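Local coordinates for alpha-14 giardin (Giardia lamblia, PDB 3CHJ), which binds calcium and, in a calcium-dependent way, phospholipid, and may serve as a structural element linking the membrane to the underlying axoneme, at residues F193-K206 with A232-C244. Residues are numbered along the deposited sequence; the frame is centred on the assembly and turned at random.
Sequences FATYTRADFRQLHK and AFKLAHDFLYDPC
The axes of helices 198-206 and 232-241 approach to 8.9 Å, with N-to-C directions 108° apart. This is helix packing within the all-helical annexin fold. Across the two helices the CA atoms of Arg-198 and Leu-240 lie 4.8 Å apart. Arg-198 and Arg-202 both bind the C-terminal end of helix 232-241. With CG anti to the backbone N (chi1 167°) and a bend at chi3, Arg-198 reaches along that end. Its NH2 gives a nearly straight bond to Phe-239 O, 2.9 Å, in the guanidinium plane but from above the carbonyl plane. Its NE adds a weak bond to Leu-240 O. The same NH2 lies over one face of the Phe-239 ring, toward its CZ rim, in a cation-pi contact, with the guanidinium nearly upright on the ring. NH1 forms a salt bridge with Glu-112. Arg-202 NH1 bonds to Tyr-241 O at 2.8 Å and sits over the centre of the Tyr-241 ring, a second cation-pi contact. On the opposite face of that ring the His-205 imidazole stacks face to face, centroids 3.9 Å apart. Deeper in, Leu-240 CD1 makes a CH-pi contact over one face of Phe-201. Phe-201 turns its edge toward His-237 in an offset edge-to-face pair. Phe-193, from the preceding helix, receives the edge of Phe-233 on one face and has Phe-201 on the other. His-237 ND1 donates to Asp-238 OD1, itself bridged to Arg-218, while His-237 NE2 shares a hydrogen bond with His-205 ND1 at 3.0 Å.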
loop_
_atom_site.group_PDB
_atom_site.type_symbol
_atom_site.label_atom_id
_atom_site.label_comp_id
_atom_site.label_asym_id
_atom_site.label_seq_id
_atom_site.Cartn_x
_atom_site.Cartn_y
_atom_site.Cartn_z
ATOM N N PHE A 193 5.877 12.905 -10.836
ATOM C CA PHE A 193 5.443 11.921 -9.858
ATOM C C PHE A 193 4.598 10.800 -10.440
ATOM O O PHE A 193 4.592 9.676 -9.889
ATOM C CB PHE A 193 4.747 12.605 -8.678
ATOM C CG PHE A 193 5.710 13.279 -7.734
ATOM C CD1 PHE A 193 6.334 14.491 -8.078
ATOM C CD2 PHE A 193 6.023 12.692 -6.500
ATOM C CE1 PHE A 193 7.255 15.093 -7.210
ATOM C CE2 PHE A 193 6.944 13.300 -5.636
ATOM C CZ PHE A 193 7.539 14.482 -5.971
ATOM N N ALA A 194 3.935 11.062 -11.570
ATOM C CA ALA A 194 3.122 10.012 -12.196
ATOM C C ALA A 194 3.844 9.203 -13.263
ATOM O O ALA A 194 3.480 8.042 -13.490
ATOM C CB ALA A 194 1.839 10.584 -12.787
ATOM N N THR A 195 4.833 9.811 -13.938
ATOM C CA THR A 195 5.424 9.175 -15.132
ATOM C C THR A 195 6.915 8.828 -15.048
ATOM O O THR A 195 7.438 8.135 -15.933
ATOM C CB THR A 195 5.136 9.961 -16.458
ATOM O OG1 THR A 195 6.057 11.051 -16.604
ATOM C CG2 THR A 195 3.706 10.485 -16.502
ATOM N N TYR A 196 7.607 9.286 -14.003
ATOM C CA TYR A 196 9.021 8.874 -13.868
ATOM C C TYR A 196 9.137 7.407 -13.468
ATOM O O TYR A 196 8.329 6.878 -12.693
ATOM C CB TYR A 196 9.756 9.719 -12.824
ATOM C CG TYR A 196 10.443 10.952 -13.367
ATOM C CD1 TYR A 196 9.825 11.776 -14.302
ATOM C CD2 TYR A 196 11.723 11.316 -12.897
ATOM C CE1 TYR A 196 10.469 12.934 -14.778
ATOM C CE2 TYR A 196 12.349 12.440 -13.373
ATOM C CZ TYR A 196 11.720 13.238 -14.315
ATOM O OH TYR A 196 12.378 14.368 -14.759
ATOM N N THR A 197 10.148 6.737 -14.009
ATOM C CA THR A 197 10.564 5.456 -13.475
ATOM C C THR A 197 11.223 5.598 -12.102
ATOM O O THR A 197 11.685 6.697 -11.719
ATOM C CB THR A 197 11.580 4.753 -14.415
ATOM O OG1 THR A 197 12.753 5.565 -14.525
ATOM C CG2 THR A 197 10.981 4.558 -15.808
ATOM N N ARG A 198 11.310 4.485 -11.377
ATOM C CA ARG A 198 12.016 4.464 -10.094
ATOM C C ARG A 198 13.464 4.942 -10.256
ATOM O O ARG A 198 13.927 5.770 -9.480
ATOM C CB ARG A 198 11.976 3.077 -9.463
ATOM C CG ARG A 198 12.949 2.900 -8.294
ATOM C CD ARG A 198 12.598 1.736 -7.372
ATOM N NE ARG A 198 11.274 1.882 -6.764
ATOM C CZ ARG A 198 10.222 1.153 -7.117
ATOM N NH1 ARG A 198 10.339 0.210 -8.052
ATOM N NH2 ARG A 198 9.049 1.333 -6.517
ATOM N N ALA A 199 14.154 4.441 -11.283
ATOM C CA ALA A 199 15.565 4.809 -11.475
ATOM C C ALA A 199 15.718 6.297 -11.738
ATOM O O ALA A 199 16.582 6.967 -11.138
ATOM C CB ALA A 199 16.171 3.998 -12.622
ATOM N N ASP A 200 14.874 6.834 -12.619
ATOM C CA ASP A 200 14.905 8.275 -12.909
ATOM C C ASP A 200 14.490 9.140 -11.720
ATOM O O ASP A 200 15.040 10.221 -11.518
ATOM C CB ASP A 200 14.075 8.620 -14.138
ATOM C CG ASP A 200 14.700 8.107 -15.424
ATOM O OD1 ASP A 200 15.917 7.794 -15.386
ATOM O OD2 ASP A 200 13.984 8.035 -16.450
ATOM N N PHE A 201 13.503 8.673 -10.953
ATOM C CA PHE A 201 13.067 9.436 -9.787
ATOM C C PHE A 201 14.171 9.474 -8.716
ATOM O O PHE A 201 14.423 10.535 -8.094
ATOM C CB PHE A 201 11.753 8.889 -9.207
ATOM C CG PHE A 201 11.157 9.796 -8.189
ATOM C CD1 PHE A 201 10.367 10.868 -8.579
ATOM C CD2 PHE A 201 11.466 9.625 -6.834
ATOM C CE1 PHE A 201 9.818 11.738 -7.623
ATOM C CE2 PHE A 201 10.948 10.496 -5.873
ATOM C CZ PHE A 201 10.120 11.556 -6.273
ATOM N N ARG A 202 14.831 8.331 -8.515
ATOM C CA ARG A 202 15.947 8.274 -7.576
ATOM C C ARG A 202 17.056 9.225 -8.027
ATOM O O ARG A 202 17.581 9.989 -7.214
ATOM C CB ARG A 202 16.451 6.848 -7.394
ATOM C CG ARG A 202 15.496 5.986 -6.557
ATOM C CD ARG A 202 15.935 4.542 -6.449
ATOM N NE ARG A 202 17.323 4.419 -5.978
ATOM C CZ ARG A 202 17.707 4.540 -4.706
ATOM N NH1 ARG A 202 16.824 4.807 -3.746
ATOM N NH2 ARG A 202 18.990 4.412 -4.386
ATOM N N GLN A 203 17.334 9.234 -9.325
ATOM C CA GLN A 203 18.353 10.132 -9.872
ATOM C C GLN A 203 17.958 11.583 -9.617
ATOM O O GLN A 203 18.762 12.374 -9.114
ATOM C CB GLN A 203 18.579 9.850 -11.362
ATOM C CG GLN A 203 19.731 10.603 -11.994
ATOM C CD GLN A 203 19.917 10.264 -13.460
ATOM O OE1 GLN A 203 19.542 9.184 -13.923
ATOM N NE2 GLN A 203 20.485 11.214 -14.211
ATOM N N LEU A 204 16.710 11.939 -9.949
ATOM C CA LEU A 204 16.216 13.300 -9.735
ATOM C C LEU A 204 16.320 13.736 -8.255
ATOM O O LEU A 204 16.700 14.862 -7.951
ATOM C CB LEU A 204 14.763 13.430 -10.226
ATOM C CG LEU A 204 14.236 14.871 -10.242
ATOM C CD1 LEU A 204 14.812 15.675 -11.437
ATOM C CD2 LEU A 204 12.701 14.866 -10.249
ATOM N N HIS A 205 15.943 12.833 -7.344
ATOM C CA HIS A 205 16.061 13.076 -5.906
ATOM C C HIS A 205 17.486 13.463 -5.532
ATOM O O HIS A 205 17.689 14.467 -4.843
ATOM C CB HIS A 205 15.590 11.838 -5.139
ATOM C CG HIS A 205 15.851 11.872 -3.660
ATOM N ND1 HIS A 205 14.834 11.870 -2.728
ATOM C CD2 HIS A 205 17.007 11.837 -2.952
ATOM C CE1 HIS A 205 15.352 11.844 -1.510
ATOM N NE2 HIS A 205 16.668 11.832 -1.618
ATOM N N LYS A 206 18.450 12.683 -6.019
ATOM C CA LYS A 206 19.870 12.935 -5.707
ATOM C C LYS A 206 20.397 14.191 -6.405
ATOM O O LYS A 206 21.164 14.962 -5.815
ATOM C CB LYS A 206 20.721 11.717 -6.058
ATOM C CG LYS A 206 20.362 10.469 -5.269
ATOM C CD LYS A 206 21.136 9.254 -5.767
ATOM C CE LYS A 206 20.646 7.977 -5.095
ATOM N NZ LYS A 206 21.102 7.910 -3.688
ATOM N N ALA A 232 -0.329 12.152 -0.509
ATOM C CA ALA A 232 -0.201 11.475 -1.805
ATOM C C ALA A 232 1.176 11.709 -2.420
ATOM O O ALA A 232 1.815 10.756 -2.852
ATOM C CB ALA A 232 -1.284 11.913 -2.747
ATOM N N PHE A 233 1.636 12.955 -2.454
ATOM C CA PHE A 233 2.955 13.214 -3.075
ATOM C C PHE A 233 4.112 12.711 -2.228
ATOM O O PHE A 233 5.141 12.266 -2.779
ATOM C CB PHE A 233 3.102 14.685 -3.471
ATOM C CG PHE A 233 2.400 15.015 -4.752
ATOM C CD1 PHE A 233 3.120 15.037 -5.957
ATOM C CD2 PHE A 233 1.038 15.272 -4.774
ATOM C CE1 PHE A 233 2.480 15.325 -7.181
ATOM C CE2 PHE A 233 0.385 15.558 -5.988
ATOM C CZ PHE A 233 1.112 15.605 -7.188
ATOM N N LYS A 234 3.965 12.747 -0.904
ATOM C CA LYS A 234 4.977 12.123 -0.041
ATOM C C LYS A 234 5.011 10.607 -0.278
ATOM O O LYS A 234 6.094 10.007 -0.380
ATOM C CB LYS A 234 4.674 12.391 1.432
ATOM C CG LYS A 234 5.001 13.785 1.915
ATOM C CD LYS A 234 4.594 13.907 3.377
ATOM C CE LYS A 234 5.187 15.171 3.946
ATOM N NZ LYS A 234 4.910 15.304 5.411
ATOM N N LEU A 235 3.831 9.996 -0.372
ATOM C CA LEU A 235 3.740 8.548 -0.558
ATOM C C LEU A 235 4.350 8.146 -1.907
ATOM O O LEU A 235 5.131 7.189 -1.952
ATOM C CB LEU A 235 2.284 8.087 -0.428
ATOM C CG LEU A 235 2.124 6.568 -0.562
ATOM C CD1 LEU A 235 2.833 5.842 0.562
ATOM C CD2 LEU A 235 0.632 6.193 -0.629
ATOM N N ALA A 236 4.046 8.897 -2.970
ATOM C CA ALA A 236 4.603 8.640 -4.304
ATOM C C ALA A 236 6.115 8.824 -4.263
ATOM O O ALA A 236 6.861 7.999 -4.802
ATOM C CB ALA A 236 3.994 9.557 -5.349
ATOM N N HIS A 237 6.567 9.900 -3.622
ATOM C CA HIS A 237 8.012 10.099 -3.438
ATOM C C HIS A 237 8.671 8.866 -2.825
ATOM O O HIS A 237 9.645 8.323 -3.354
ATOM C CB HIS A 237 8.318 11.318 -2.550
ATOM C CG HIS A 237 9.777 11.442 -2.225
ATOM N ND1 HIS A 237 10.386 10.672 -1.257
ATOM C CD2 HIS A 237 10.754 12.198 -2.780
ATOM C CE1 HIS A 237 11.681 10.953 -1.227
ATOM N NE2 HIS A 237 11.924 11.888 -2.131
ATOM N N ASP A 238 8.136 8.424 -1.694
ATOM C CA ASP A 238 8.731 7.343 -0.942
ATOM C C ASP A 238 8.650 6.018 -1.705
ATOM O O ASP A 238 9.604 5.229 -1.688
ATOM C CB ASP A 238 8.032 7.243 0.406
ATOM C CG ASP A 238 8.386 8.397 1.333
ATOM O OD1 ASP A 238 9.221 9.269 0.971
ATOM O OD2 ASP A 238 7.840 8.437 2.453
ATOM N N PHE A 239 7.522 5.766 -2.367
ATOM C CA PHE A 239 7.393 4.525 -3.122
ATOM C C PHE A 239 8.423 4.434 -4.239
ATOM O O PHE A 239 9.066 3.405 -4.428
ATOM C CB PHE A 239 5.982 4.339 -3.694
ATOM C CG PHE A 239 5.882 3.178 -4.648
ATOM C CD1 PHE A 239 5.949 1.874 -4.163
ATOM C CD2 PHE A 239 5.744 3.393 -6.017
ATOM C CE1 PHE A 239 5.869 0.768 -5.055
ATOM C CE2 PHE A 239 5.658 2.300 -6.914
ATOM C CZ PHE A 239 5.719 0.998 -6.412
ATOM N N LEU A 240 8.593 5.520 -4.958
ATOM C CA LEU A 240 9.556 5.533 -6.069
ATOM C C LEU A 240 10.967 5.419 -5.503
ATOM O O LEU A 240 11.785 4.659 -6.019
ATOM C CB LEU A 240 9.362 6.779 -6.912
ATOM C CG LEU A 240 8.031 6.801 -7.683
ATOM C CD1 LEU A 240 7.740 8.196 -8.254
ATOM C CD2 LEU A 240 8.020 5.720 -8.776
ATOM N N TYR A 241 11.230 6.104 -4.402
ATOM C CA TYR A 241 12.587 6.168 -3.875
ATOM C C TYR A 241 12.985 4.896 -3.164
ATOM O O TYR A 241 14.064 4.362 -3.422
ATOM C CB TYR A 241 12.774 7.371 -2.960
ATOM C CG TYR A 241 14.231 7.682 -2.761
ATOM C CD1 TYR A 241 14.961 8.284 -3.782
ATOM C CD2 TYR A 241 14.868 7.369 -1.578
ATOM C CE1 TYR A 241 16.305 8.566 -3.640
ATOM C CE2 TYR A 241 16.242 7.642 -1.420
ATOM C CZ TYR A 241 16.931 8.263 -2.463
ATOM O OH TYR A 241 18.282 8.553 -2.334
ATOM N N ASP A 242 12.130 4.421 -2.256
ATOM C CA ASP A 242 12.380 3.168 -1.521
ATOM C C ASP A 242 11.061 2.668 -0.912
ATOM O O ASP A 242 10.623 3.226 0.101
ATOM C CB ASP A 242 13.376 3.379 -0.402
ATOM C CG ASP A 242 13.792 2.070 0.279
ATOM O OD1 ASP A 242 13.053 1.058 0.190
ATOM O OD2 ASP A 242 14.858 2.069 0.927
ATOM N N PRO A 243 10.423 1.664 -1.545
ATOM C CA PRO A 243 9.161 1.115 -1.028
ATOM C C PRO A 243 9.114 0.845 0.475
ATOM O O PRO A 243 8.041 1.006 1.068
ATOM C CB PRO A 243 8.989 -0.180 -1.821
ATOM C CG PRO A 243 9.558 0.197 -3.184
ATOM C CD PRO A 243 10.800 1.003 -2.825
ATOM N N CYS A 244 10.225 0.451 1.098
ATOM C CA CYS A 244 10.223 0.179 2.552
ATOM C C CYS A 244 9.953 1.439 3.366
ATOM O O CYS A 244 9.264 1.399 4.397
ATOM C CB CYS A 244 11.515 -0.501 3.014
ATOM S SG CYS A 244 11.657 -2.180 2.392
#